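Local coordinates for ribosomal RNA small subunit methyltransferase E (Bacillus subtilis, PDB 1VHK), which probably methylates the N3 position of a uridine in 16S ribosomal RNA within the assembled 30S subunit, using S-adenosyl-L-methionine as methyl donor, at residues K12-E16 against V69-T73; M37-I43 against K54-V60; Q4-I8 against A142-N148; E78-V83 against I247-E252. All coordinates share one frame; numbering follows the deposited sequence.

Contact 1. Residues K12-E16 against V69-T73; sequences KQQIE and VIEWT
The carbonyl O of Lys-12, whose side chain lies over the ring of Trp-72, takes the backbone N of Glu-16 at 3.0 Å and, weakly, that of Ile-15. From this single helical turn Lys-12 and Ile-15 point toward strand 69-72, and the end of Glu-16 bends in beside them. With CG opposite the backbone N (chi1 176°) and the rest of the chain extended, Lys-12 runs across one face of the indole: CG sits 3.8 Å from the centroid of the Trp-72 six-membered ring as a CH-pi contact, and NZ reaches 4.6 Å from the five-membered ring centroid, a cation-pi interaction 14° off the normal. Val-69 CG2 covers the opposite face nearer its rim, so the indole is sandwiched. Glu-16 approaches obliquely, its OE1 3.8 Å from Trp-72 NE1, without a hydrogen bond. Deeper in, Ile-15 CG2 meets Val-69 CG1 at 4.1 Å. With an alanine in place of Trp-72, the Lys-12 ammonium would probably lose its aromatic partner and a gap would open between helix and strand. Phe-51 and Ala-53 also touch Trp-72. Ile-70 and Glu-71 both face Lys-54, a classic beta bulge in the strand that this short helix packs against in the PUA-related, beta-rich N-terminal domain.

Contact 2. Residues M37-I43 against K54-V60; sequences MNEGDQI and KCELQSV
Leu-57 is held through both its backbone polar atoms: its N donates to Asp-41 O at 2.6 Å in an almost straight bond (178°), and its O receives Gly-40 N, which lies in the carbonyl plane. Further along, Ile-43 and Cys-55 form an antiparallel hydrogen-bonded pair, with Ile-43 N to Cys-55 O at 2.9 Å and Cys-55 N to Ile-43 O at 2.8 Å. Between these bonds Gln-42 and Glu-56 make a non-hydrogen-bonded pair; their amide and carboxylate are nearly coplanar but joined by a weak, long bond from NE2 to OE1. These strands are the two arms of a beta hairpin in the PUA domain. A type II turn from Asn-38 to Asp-41 leads into the first arm, and at Gly-40 (phi 103°) any CB would press on the preceding carbonyl O. Asp-41 OD1 braces the turn, accepting Asn-38 N at 2.7 Å from above the carboxylate plane. With CG opposite its carbonyl carbon (chi1 -76°), Leu-57 spreads its two branches: CD2 meets the selenomethionine methyl CE of Met-37 at 3.7 Å, while CD1 meets Ile-43 CD1 at 3.9 Å, both side chains crossing the leucine at about a right angle. Val-65 and Cys-67 also pack on Leu-57, and Val-60 CG2 lies 3.7 Å from Glu-39 N.

Contact 3. Residues Q4-I8 against A142-N148; sequences QRYFI and AEQSYRN
Arg-5 and Phe-7 carry an interdomain contact, in which edge strand 5-7 of the N-terminal sheet meets the C-terminal end of helix 131-144 in the methyltransferase domain. The arginine chain is extended from CG to NE, with CG opposite the backbone N (chi1 180°), and this carries the guanidinium past the helix end. There Arg-5 NE and NH2 share the carbonyl O of Arg-147, each at 3.1 Å in a weak, bent bond, with the oxygen at the edge of the guanidinium. Arg-5 NH1 turns instead to Tyr-146, lying 3.4 Å above the centre of its ring; the two planes are 31° apart, and CZ makes an off-centre cation-pi contact. Tyr-146 CA covers a face of the same guanidinium. The positive phi of Tyr-146 (68°) belongs to a Schellman motif closing the helix, with Arg-147 N bonded back to Ala-142 O at 3.2 Å; the motif thereby presents both ring and carbonyl to Arg-5. The salt bridge from Arg-5 NH2 to Glu-52 gives the buried charge a further partner. Phe-7 comes in edge first, CE2 lying 3.8 Å from Ala-142 CB and CZ 3.6 Å from Arg-147 O. A water accepts from Phe-7 N and donates to Glu-143 OE1. The Arg-147 side chain leads away to the carbonyls of Thr-103 and Ala-107 and to Glu-78, and packs on Arg-232 of the second subunit. Tyr-6 points away from the helix end, onto helix 26-35, while the backbone of strand 5-7 pairs with strand 42-46.

Contact 4. Residues E78-V83 against I247-E252; sequences ELPIKV and ISYQTE
The Pro-80 ring lies closest to helix 239-253 at Thr-251, and this is the closer part of the contact: CG of the proline lies 3.3 Å from Thr-251 CB, and its CD is 3.5 Å from Thr-251 OG1. The threonine hydroxyl sits between the backbone N and the carbonyl carbon (chi1 58°), which brings it back over the preceding turn to donate to Ile-247 O at 2.6 Å, from 44° out of the carbonyl plane. The same oxygen also accepts Thr-251 N at 2.8 Å, so two donors grip it. An alanine in place of Thr-251 would probably leave Ile-247 O with the backbone donor alone and open a small gap beside the proline ring. Packing is looser deeper in, where a single methyl, Ile-247 CG2, faces three side chains: Leu-79 CD1 at 4.0 Å, Ile-81 CD1 at 4.2 Å and Val-83 CG1 at 4.4 Å. Toward the partly exposed side, Glu-252 crosses Leu-79 at about a right angle, its OE1 3.7 Å from Leu-79 CD2; no hydrogen bond joins the segments, and Glu-252 OE2 makes a salt bridge to Arg-232 of the second subunit. The contact thus sets the start of strand 82-88, in the parallel sheet of the SPOUT methyltransferase domain, against the C-terminal helix 239-253. Ile-247 also packs on strand 200-205 and helix 187-193, while Tyr-249 and Gln-250 reach the second subunit.

Overall arrangement
From the N terminus, strand 5-7 opens contact 3, which closes only at residues 142-148 and so joins the N-terminal domain to the methyltransferase domain. Nested within its loop is contact 1, where helix 12-16 meets strand 64-72 of the N-terminal sheet that also holds strand 5-7; contact 2, the hairpin 42-46/52-60, is nested again inside contact 1. These three touch one another and all reach that sheet. Contact 4 opens at residues 78-83, after contacts 1 and 2 have closed, and ends on the C-terminal helix. It crosses contact 3 along the chain, and the two touch through Glu-78; both also reach the second subunit, bringing the domain junction close to the dimer interface.

Contact 1. Residues K12-E16 against V69-T73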
# COMPACT_ATOMS: atom_id res chain seq x y z
N LYS A 12 -20.48 -12.92 -16.70
CA LYS A 12 -19.77 -13.89 -17.56
C LYS A 12 -20.77 -14.59 -18.48
O LYS A 12 -20.57 -14.62 -19.70
CB LYS A 12 -18.93 -14.90 -16.81
CG LYS A 12 -18.31 -15.94 -17.77
CD LYS A 12 -17.59 -17.01 -16.97
CE LYS A 12 -17.29 -18.23 -17.84
NZ LYS A 12 -16.53 -19.23 -17.06
N GLN A 13 -21.87 -15.12 -17.93
CA GLN A 13 -22.84 -15.82 -18.76
C GLN A 13 -23.46 -15.00 -19.86
O GLN A 13 -23.72 -15.55 -20.95
CB GLN A 13 -23.87 -16.56 -17.89
CG GLN A 13 -23.16 -17.65 -17.05
CD GLN A 13 -24.12 -18.65 -16.47
OE1 GLN A 13 -25.25 -18.29 -16.11
NE2 GLN A 13 -23.70 -19.91 -16.37
N GLN A 14 -23.59 -13.68 -19.71
CA GLN A 14 -24.08 -12.83 -20.78
C GLN A 14 -23.03 -12.68 -21.88
O GLN A 14 -23.39 -12.48 -23.03
CB GLN A 14 -24.51 -11.45 -20.30
CG GLN A 14 -25.73 -11.38 -19.43
CD GLN A 14 -26.08 -9.99 -18.93
OE1 GLN A 14 -25.24 -9.14 -18.67
NE2 GLN A 14 -27.38 -9.74 -18.79
N ILE A 15 -21.75 -12.72 -21.54
CA ILE A 15 -20.69 -12.61 -22.55
C ILE A 15 -20.51 -13.92 -23.29
O ILE A 15 -20.08 -13.94 -24.45
CB ILE A 15 -19.36 -12.18 -21.91
CG1 ILE A 15 -19.55 -10.84 -21.19
CG2 ILE A 15 -18.25 -12.11 -22.93
CD1 ILE A 15 -18.38 -10.35 -20.39
N GLU A 16 -20.82 -15.03 -22.63
CA GLU A 16 -20.73 -16.35 -23.22
C GLU A 16 -21.89 -16.55 -24.21
O GLU A 16 -21.79 -17.26 -25.20
CB GLU A 16 -20.79 -17.43 -22.14
CG GLU A 16 -19.56 -17.47 -21.24
CD GLU A 16 -19.05 -18.88 -21.02
OE1 GLU A 16 -18.14 -19.31 -21.76
OE2 GLU A 16 -19.57 -19.55 -20.09
N VAL A 69 -13.56 -13.31 -26.97
CA VAL A 69 -12.81 -13.76 -25.79
C VAL A 69 -11.89 -14.90 -26.16
O VAL A 69 -12.33 -15.97 -26.55
CB VAL A 69 -13.64 -14.03 -24.55
CG1 VAL A 69 -15.11 -14.05 -24.81
CG2 VAL A 69 -13.19 -15.31 -23.82
N ILE A 70 -10.58 -14.68 -26.04
CA ILE A 70 -9.63 -15.74 -26.39
C ILE A 70 -9.24 -16.61 -25.22
O ILE A 70 -8.79 -17.75 -25.41
CB ILE A 70 -8.43 -15.13 -27.12
CG1 ILE A 70 -7.66 -14.16 -26.24
CG2 ILE A 70 -8.94 -14.43 -28.39
CD1 ILE A 70 -6.45 -13.49 -26.85
N GLU A 71 -9.60 -16.23 -23.99
CA GLU A 71 -9.24 -17.03 -22.84
C GLU A 71 -9.89 -16.58 -21.54
O GLU A 71 -9.92 -15.38 -21.27
CB GLU A 71 -7.70 -16.94 -22.65
CG GLU A 71 -7.18 -18.13 -21.85
CD GLU A 71 -6.01 -17.81 -20.96
OE1 GLU A 71 -6.08 -18.18 -19.76
OE2 GLU A 71 -5.01 -17.22 -21.41
N TRP A 72 -10.43 -17.53 -20.78
CA TRP A 72 -10.97 -17.22 -19.44
C TRP A 72 -9.85 -17.54 -18.44
O TRP A 72 -9.54 -18.71 -18.26
CB TRP A 72 -12.21 -18.05 -19.12
CG TRP A 72 -13.42 -17.55 -19.86
CD1 TRP A 72 -13.96 -18.07 -21.00
CD2 TRP A 72 -14.12 -16.33 -19.60
NE1 TRP A 72 -15.00 -17.27 -21.43
CE2 TRP A 72 -15.12 -16.21 -20.59
CE3 TRP A 72 -14.05 -15.37 -18.59
CZ2 TRP A 72 -16.02 -15.14 -20.61
CZ3 TRP A 72 -14.95 -14.32 -18.62
CH2 TRP A 72 -15.92 -14.20 -19.62
N THR A 73 -9.20 -16.52 -17.92
CA THR A 73 -8.05 -16.69 -17.07
C THR A 73 -8.27 -17.44 -15.78
O THR A 73 -7.27 -17.96 -15.25
CB THR A 73 -7.36 -15.34 -16.75
OG1 THR A 73 -8.18 -14.58 -15.83
CG2 THR A 73 -7.19 -14.56 -18.04

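Contact 2. Residues M37-I43 against K54-V60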
# COMPACT_ATOMS: atom_id res chain seq x y z
N MSE A 37 -6.58 1.94 -30.31
CA MSE A 37 -6.34 0.54 -30.61
C MSE A 37 -7.02 0.08 -31.89
O MSE A 37 -8.06 0.59 -32.30
CB MSE A 37 -6.80 -0.33 -29.42
CG MSE A 37 -5.91 -0.14 -28.20
SE MSE A 37 -6.42 -1.20 -26.70
CE MSE A 37 -5.71 -2.89 -27.18
N ASN A 38 -6.41 -0.92 -32.53
CA ASN A 38 -6.93 -1.44 -33.78
C ASN A 38 -7.38 -2.90 -33.64
O ASN A 38 -7.02 -3.58 -32.69
CB ASN A 38 -5.86 -1.37 -34.89
CG ASN A 38 -5.24 0.01 -35.00
OD1 ASN A 38 -5.92 0.98 -35.35
ND2 ASN A 38 -3.96 0.09 -34.66
N GLU A 39 -8.16 -3.34 -34.63
CA GLU A 39 -8.59 -4.74 -34.66
C GLU A 39 -7.33 -5.62 -34.59
O GLU A 39 -6.31 -5.31 -35.20
CB GLU A 39 -9.42 -5.06 -35.88
CG GLU A 39 -8.93 -4.44 -37.18
CD GLU A 39 -7.76 -5.19 -37.78
OE1 GLU A 39 -7.85 -6.43 -37.94
OE2 GLU A 39 -6.73 -4.53 -38.08
N GLY A 40 -7.41 -6.66 -33.77
CA GLY A 40 -6.28 -7.55 -33.58
C GLY A 40 -5.60 -7.26 -32.24
O GLY A 40 -4.80 -8.05 -31.75
N ASP A 41 -5.85 -6.07 -31.70
CA ASP A 41 -5.29 -5.68 -30.42
C ASP A 41 -5.98 -6.46 -29.30
O ASP A 41 -7.15 -6.80 -29.40
CB ASP A 41 -5.42 -4.18 -30.19
CG ASP A 41 -4.39 -3.35 -30.92
OD1 ASP A 41 -4.58 -2.11 -30.98
OD2 ASP A 41 -3.39 -3.91 -31.41
N GLN A 42 -5.23 -6.69 -28.23
CA GLN A 42 -5.66 -7.43 -27.07
C GLN A 42 -5.84 -6.60 -25.81
O GLN A 42 -5.04 -5.72 -25.52
CB GLN A 42 -4.59 -8.53 -26.81
CG GLN A 42 -4.53 -9.57 -27.92
CD GLN A 42 -3.76 -10.81 -27.46
OE1 GLN A 42 -2.92 -10.68 -26.56
NE2 GLN A 42 -4.05 -11.97 -28.02
N ILE A 43 -6.91 -6.87 -25.06
CA ILE A 43 -7.21 -6.23 -23.81
C ILE A 43 -7.63 -7.29 -22.77
O ILE A 43 -7.81 -8.47 -23.03
CB ILE A 43 -8.33 -5.17 -23.79
CG1 ILE A 43 -9.67 -5.79 -24.16
CG2 ILE A 43 -7.98 -3.96 -24.66
CD1 ILE A 43 -10.79 -4.88 -24.57
N LYS A 54 -9.20 -12.66 -21.40
CA LYS A 54 -8.30 -12.05 -22.37
C LYS A 54 -9.11 -11.91 -23.68
O LYS A 54 -9.73 -12.87 -24.17
CB LYS A 54 -7.04 -12.80 -22.58
CG LYS A 54 -5.90 -12.00 -23.17
CD LYS A 54 -4.57 -12.72 -22.96
CE LYS A 54 -4.40 -13.19 -21.52
NZ LYS A 54 -3.41 -12.38 -20.76
N CYS A 55 -9.26 -10.66 -24.12
CA CYS A 55 -10.04 -10.39 -25.32
C CYS A 55 -9.20 -9.81 -26.45
O CYS A 55 -8.19 -9.16 -26.23
CB CYS A 55 -11.20 -9.45 -25.02
SG CYS A 55 -12.23 -9.92 -23.62
N GLU A 56 -9.69 -10.07 -27.66
CA GLU A 56 -9.12 -9.59 -28.91
C GLU A 56 -10.10 -8.63 -29.59
O GLU A 56 -11.29 -8.92 -29.74
CB GLU A 56 -8.79 -10.78 -29.81
CG GLU A 56 -7.80 -10.54 -30.91
CD GLU A 56 -7.07 -11.75 -31.43
OE1 GLU A 56 -6.05 -12.17 -30.83
OE2 GLU A 56 -7.43 -12.30 -32.50
N LEU A 57 -9.64 -7.44 -29.96
CA LEU A 57 -10.53 -6.50 -30.65
C LEU A 57 -10.77 -6.99 -32.08
O LEU A 57 -9.88 -7.07 -32.92
CB LEU A 57 -10.03 -5.09 -30.61
CG LEU A 57 -10.17 -4.27 -29.33
CD1 LEU A 57 -11.34 -4.74 -28.47
CD2 LEU A 57 -8.88 -4.27 -28.53
N GLN A 58 -11.99 -7.44 -32.30
CA GLN A 58 -12.49 -7.93 -33.57
C GLN A 58 -12.99 -6.73 -34.38
O GLN A 58 -12.64 -6.55 -35.53
CB GLN A 58 -13.61 -8.93 -33.34
CG GLN A 58 -14.34 -9.37 -34.59
CD GLN A 58 -14.91 -10.77 -34.50
OE1 GLN A 58 -15.73 -11.19 -35.33
NE2 GLN A 58 -14.47 -11.52 -33.49
N SER A 59 -13.70 -5.84 -33.68
CA SER A 59 -14.23 -4.65 -34.35
C SER A 59 -14.00 -3.39 -33.53
O SER A 59 -14.18 -3.39 -32.30
CB SER A 59 -15.71 -4.84 -34.67
OG SER A 59 -16.35 -3.61 -34.87
N VAL A 60 -13.53 -2.33 -34.18
CA VAL A 60 -13.28 -1.06 -33.51
C VAL A 60 -13.88 0.11 -34.28
O VAL A 60 -13.41 0.52 -35.34
CB VAL A 60 -11.81 -0.80 -33.21
CG1 VAL A 60 -11.28 -1.72 -32.11
CG2 VAL A 60 -10.94 -0.92 -34.45

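Contact 3. Residues Q4-I8 against A142-N148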
# COMPACT_ATOMS: atom_id res chain seq x y z
N GLN A 4 -5.27 -1.19 -20.74
CA GLN A 4 -5.22 -2.63 -20.83
C GLN A 4 -6.37 -3.33 -20.14
O GLN A 4 -6.89 -4.30 -20.70
CB GLN A 4 -3.88 -3.23 -20.35
CG GLN A 4 -3.38 -4.30 -21.27
CD GLN A 4 -2.20 -5.11 -20.86
OE1 GLN A 4 -1.06 -4.62 -20.71
NE2 GLN A 4 -2.41 -6.44 -20.69
N ARG A 5 -6.84 -2.90 -18.98
CA ARG A 5 -7.90 -3.60 -18.26
C ARG A 5 -9.18 -2.79 -18.11
O ARG A 5 -9.16 -1.65 -17.66
CB ARG A 5 -7.42 -4.11 -16.89
CG ARG A 5 -8.51 -4.84 -16.10
CD ARG A 5 -8.21 -4.80 -14.59
NE ARG A 5 -8.88 -5.93 -13.91
CZ ARG A 5 -8.46 -7.18 -14.20
NH1 ARG A 5 -7.45 -7.32 -15.04
NH2 ARG A 5 -9.02 -8.24 -13.69
N TYR A 6 -10.29 -3.43 -18.50
CA TYR A 6 -11.61 -2.89 -18.47
C TYR A 6 -12.69 -3.70 -17.74
O TYR A 6 -12.84 -4.91 -17.90
CB TYR A 6 -12.16 -2.70 -19.92
CG TYR A 6 -11.27 -1.75 -20.69
CD1 TYR A 6 -10.26 -2.23 -21.52
CD2 TYR A 6 -11.40 -0.37 -20.52
CE1 TYR A 6 -9.42 -1.36 -22.18
CE2 TYR A 6 -10.57 0.50 -21.20
CZ TYR A 6 -9.60 0.01 -22.03
OH TYR A 6 -8.77 0.88 -22.71
N PHE A 7 -13.53 -2.94 -17.05
CA PHE A 7 -14.70 -3.45 -16.36
C PHE A 7 -15.94 -3.30 -17.23
O PHE A 7 -16.37 -2.21 -17.58
CB PHE A 7 -14.90 -2.67 -15.05
CG PHE A 7 -13.83 -3.08 -14.07
CD1 PHE A 7 -13.89 -4.34 -13.49
CD2 PHE A 7 -12.78 -2.24 -13.76
CE1 PHE A 7 -12.92 -4.75 -12.60
CE2 PHE A 7 -11.81 -2.64 -12.86
CZ PHE A 7 -11.89 -3.89 -12.27
N ILE A 8 -16.44 -4.42 -17.69
CA ILE A 8 -17.59 -4.59 -18.56
C ILE A 8 -18.90 -4.72 -17.79
O ILE A 8 -18.99 -5.41 -16.77
CB ILE A 8 -17.35 -5.89 -19.38
CG1 ILE A 8 -15.97 -5.84 -20.03
CG2 ILE A 8 -18.44 -6.11 -20.40
CD1 ILE A 8 -15.69 -4.62 -20.86
N ALA A 142 -8.50 0.26 -9.60
CA ALA A 142 -9.04 -1.06 -9.78
C ALA A 142 -8.60 -1.68 -11.11
O ALA A 142 -8.30 -2.87 -11.14
CB ALA A 142 -10.56 -1.06 -9.65
N GLU A 143 -8.55 -0.89 -12.17
CA GLU A 143 -8.09 -1.32 -13.47
C GLU A 143 -6.59 -1.60 -13.48
O GLU A 143 -6.14 -2.61 -13.98
CB GLU A 143 -8.36 -0.23 -14.55
CG GLU A 143 -9.84 -0.18 -14.91
CD GLU A 143 -10.31 1.16 -15.41
OE1 GLU A 143 -11.49 1.24 -15.87
OE2 GLU A 143 -9.54 2.14 -15.34
N GLN A 144 -5.82 -0.67 -12.90
CA GLN A 144 -4.37 -0.83 -12.94
C GLN A 144 -3.86 -1.90 -12.02
O GLN A 144 -2.77 -2.43 -12.30
CB GLN A 144 -3.64 0.48 -12.74
CG GLN A 144 -3.90 1.53 -13.81
CD GLN A 144 -3.49 1.10 -15.20
OE1 GLN A 144 -2.50 0.42 -15.41
NE2 GLN A 144 -4.27 1.52 -16.20
N SER A 145 -4.62 -2.35 -11.03
CA SER A 145 -4.13 -3.33 -10.09
C SER A 145 -4.66 -4.72 -10.33
O SER A 145 -4.35 -5.64 -9.55
CB SER A 145 -4.41 -2.91 -8.64
OG SER A 145 -5.80 -2.83 -8.44
N TYR A 146 -5.51 -4.87 -11.33
CA TYR A 146 -6.06 -6.15 -11.72
C TYR A 146 -7.00 -6.70 -10.66
O TYR A 146 -6.97 -7.89 -10.36
CB TYR A 146 -4.93 -7.15 -12.03
CG TYR A 146 -4.39 -6.97 -13.43
CD1 TYR A 146 -4.00 -8.05 -14.20
CD2 TYR A 146 -4.36 -5.72 -14.03
CE1 TYR A 146 -3.56 -7.89 -15.49
CE2 TYR A 146 -3.93 -5.55 -15.32
CZ TYR A 146 -3.52 -6.64 -16.06
OH TYR A 146 -3.04 -6.44 -17.33
N ARG A 147 -7.81 -5.82 -10.11
CA ARG A 147 -8.83 -6.26 -9.15
C ARG A 147 -9.94 -6.95 -9.96
O ARG A 147 -10.00 -6.78 -11.18
CB ARG A 147 -9.39 -5.05 -8.40
CG ARG A 147 -8.53 -4.48 -7.32
CD ARG A 147 -8.41 -5.40 -6.10
NE ARG A 147 -9.63 -5.47 -5.33
CZ ARG A 147 -10.09 -4.53 -4.51
NH1 ARG A 147 -9.41 -3.41 -4.32
NH2 ARG A 147 -11.23 -4.75 -3.89
N ASN A 148 -10.70 -7.81 -9.32
CA ASN A 148 -11.81 -8.51 -9.94
C ASN A 148 -13.12 -7.76 -9.64
O ASN A 148 -14.17 -8.20 -10.09
CB ASN A 148 -11.95 -9.94 -9.44
CG ASN A 148 -10.80 -10.82 -9.92
OD1 ASN A 148 -9.69 -10.67 -9.40
ND2 ASN A 148 -11.05 -11.68 -10.90
O HOH W 1 -13.32 -0.20 -16.90

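Contact 4. Residues E78-V83 against I247-E252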
# COMPACT_ATOMS: atom_id res chain seq x y z
N GLU A 78 -8.68 -11.17 -5.42
CA GLU A 78 -9.36 -10.50 -4.31
C GLU A 78 -8.88 -10.98 -2.96
O GLU A 78 -8.44 -12.13 -2.80
CB GLU A 78 -10.87 -10.63 -4.46
CG GLU A 78 -11.50 -9.80 -5.57
CD GLU A 78 -11.25 -8.32 -5.57
OE1 GLU A 78 -11.40 -7.62 -4.53
OE2 GLU A 78 -10.88 -7.77 -6.64
N LEU A 79 -8.80 -10.07 -1.98
CA LEU A 79 -8.43 -10.48 -0.62
C LEU A 79 -9.41 -11.56 -0.15
O LEU A 79 -10.62 -11.40 -0.38
CB LEU A 79 -8.55 -9.33 0.36
CG LEU A 79 -7.43 -8.38 0.63
CD1 LEU A 79 -7.82 -7.43 1.78
CD2 LEU A 79 -6.11 -9.07 0.91
N PRO A 80 -8.96 -12.50 0.66
CA PRO A 80 -9.86 -13.53 1.18
C PRO A 80 -10.91 -12.95 2.08
O PRO A 80 -11.92 -13.62 2.31
CB PRO A 80 -8.98 -14.48 1.95
CG PRO A 80 -7.61 -13.93 1.93
CD PRO A 80 -7.57 -12.73 1.05
N ILE A 81 -10.72 -11.76 2.67
CA ILE A 81 -11.77 -11.22 3.53
C ILE A 81 -12.13 -9.80 3.07
O ILE A 81 -11.26 -9.13 2.53
CB ILE A 81 -11.37 -11.16 5.01
CG1 ILE A 81 -10.47 -9.98 5.29
CG2 ILE A 81 -10.69 -12.46 5.46
CD1 ILE A 81 -10.12 -9.75 6.73
N LYS A 82 -13.36 -9.39 3.34
CA LYS A 82 -13.86 -8.08 2.96
C LYS A 82 -13.44 -6.99 3.92
O LYS A 82 -13.88 -6.93 5.07
CB LYS A 82 -15.40 -8.12 2.89
CG LYS A 82 -15.86 -9.06 1.78
CD LYS A 82 -17.33 -8.93 1.47
CE LYS A 82 -17.70 -9.82 0.27
NZ LYS A 82 -19.02 -9.42 -0.31
N VAL A 83 -12.52 -6.09 3.47
CA VAL A 83 -12.12 -5.07 4.43
C VAL A 83 -12.63 -3.71 4.04
O VAL A 83 -12.73 -3.35 2.87
CB VAL A 83 -10.73 -5.17 5.00
CG1 VAL A 83 -9.84 -6.19 4.32
CG2 VAL A 83 -10.03 -3.83 5.16
N ILE A 247 -2.91 -7.38 6.28
CA ILE A 247 -3.93 -8.43 6.06
C ILE A 247 -3.53 -9.32 4.90
O ILE A 247 -3.66 -10.56 4.92
CB ILE A 247 -5.32 -7.79 5.92
CG1 ILE A 247 -5.86 -7.40 7.29
CG2 ILE A 247 -6.34 -8.70 5.23
CD1 ILE A 247 -6.65 -6.12 7.36
N SER A 248 -3.00 -8.70 3.83
CA SER A 248 -2.54 -9.43 2.68
C SER A 248 -1.40 -10.40 3.03
O SER A 248 -1.42 -11.57 2.62
CB SER A 248 -2.07 -8.51 1.56
OG SER A 248 -1.34 -9.21 0.57
N TYR A 249 -0.49 -9.91 3.88
CA TYR A 249 0.65 -10.74 4.27
C TYR A 249 0.20 -11.98 5.02
O TYR A 249 0.65 -13.10 4.77
CB TYR A 249 1.62 -9.90 5.09
CG TYR A 249 2.79 -10.71 5.61
CD1 TYR A 249 3.89 -11.01 4.82
CD2 TYR A 249 2.73 -11.21 6.91
CE1 TYR A 249 4.93 -11.77 5.30
CE2 TYR A 249 3.76 -11.96 7.40
CZ TYR A 249 4.86 -12.23 6.61
OH TYR A 249 5.89 -12.96 7.17
N GLN A 250 -0.72 -11.79 5.96
CA GLN A 250 -1.28 -12.83 6.78
C GLN A 250 -2.19 -13.80 6.04
O GLN A 250 -2.10 -15.02 6.22
CB GLN A 250 -2.08 -12.19 7.94
CG GLN A 250 -2.89 -13.26 8.69
CD GLN A 250 -2.01 -14.06 9.64
OE1 GLN A 250 -2.13 -15.26 9.75
NE2 GLN A 250 -1.11 -13.40 10.36
N THR A 251 -3.19 -13.29 5.33
CA THR A 251 -4.14 -14.14 4.63
C THR A 251 -3.66 -14.64 3.29
O THR A 251 -4.24 -15.62 2.82
CB THR A 251 -5.52 -13.45 4.46
OG1 THR A 251 -5.32 -12.22 3.74
CG2 THR A 251 -6.17 -13.15 5.80
N GLU A 252 -2.63 -14.08 2.66
CA GLU A 252 -2.17 -14.55 1.37
C GLU A 252 -0.72 -14.99 1.29
O GLU A 252 -0.38 -15.77 0.37
CB GLU A 252 -2.40 -13.48 0.29
CG GLU A 252 -3.74 -12.78 0.32
CD GLU A 252 -3.79 -11.62 -0.64
OE1 GLU A 252 -4.73 -11.59 -1.47
OE2 GLU A 252 -2.88 -10.77 -0.61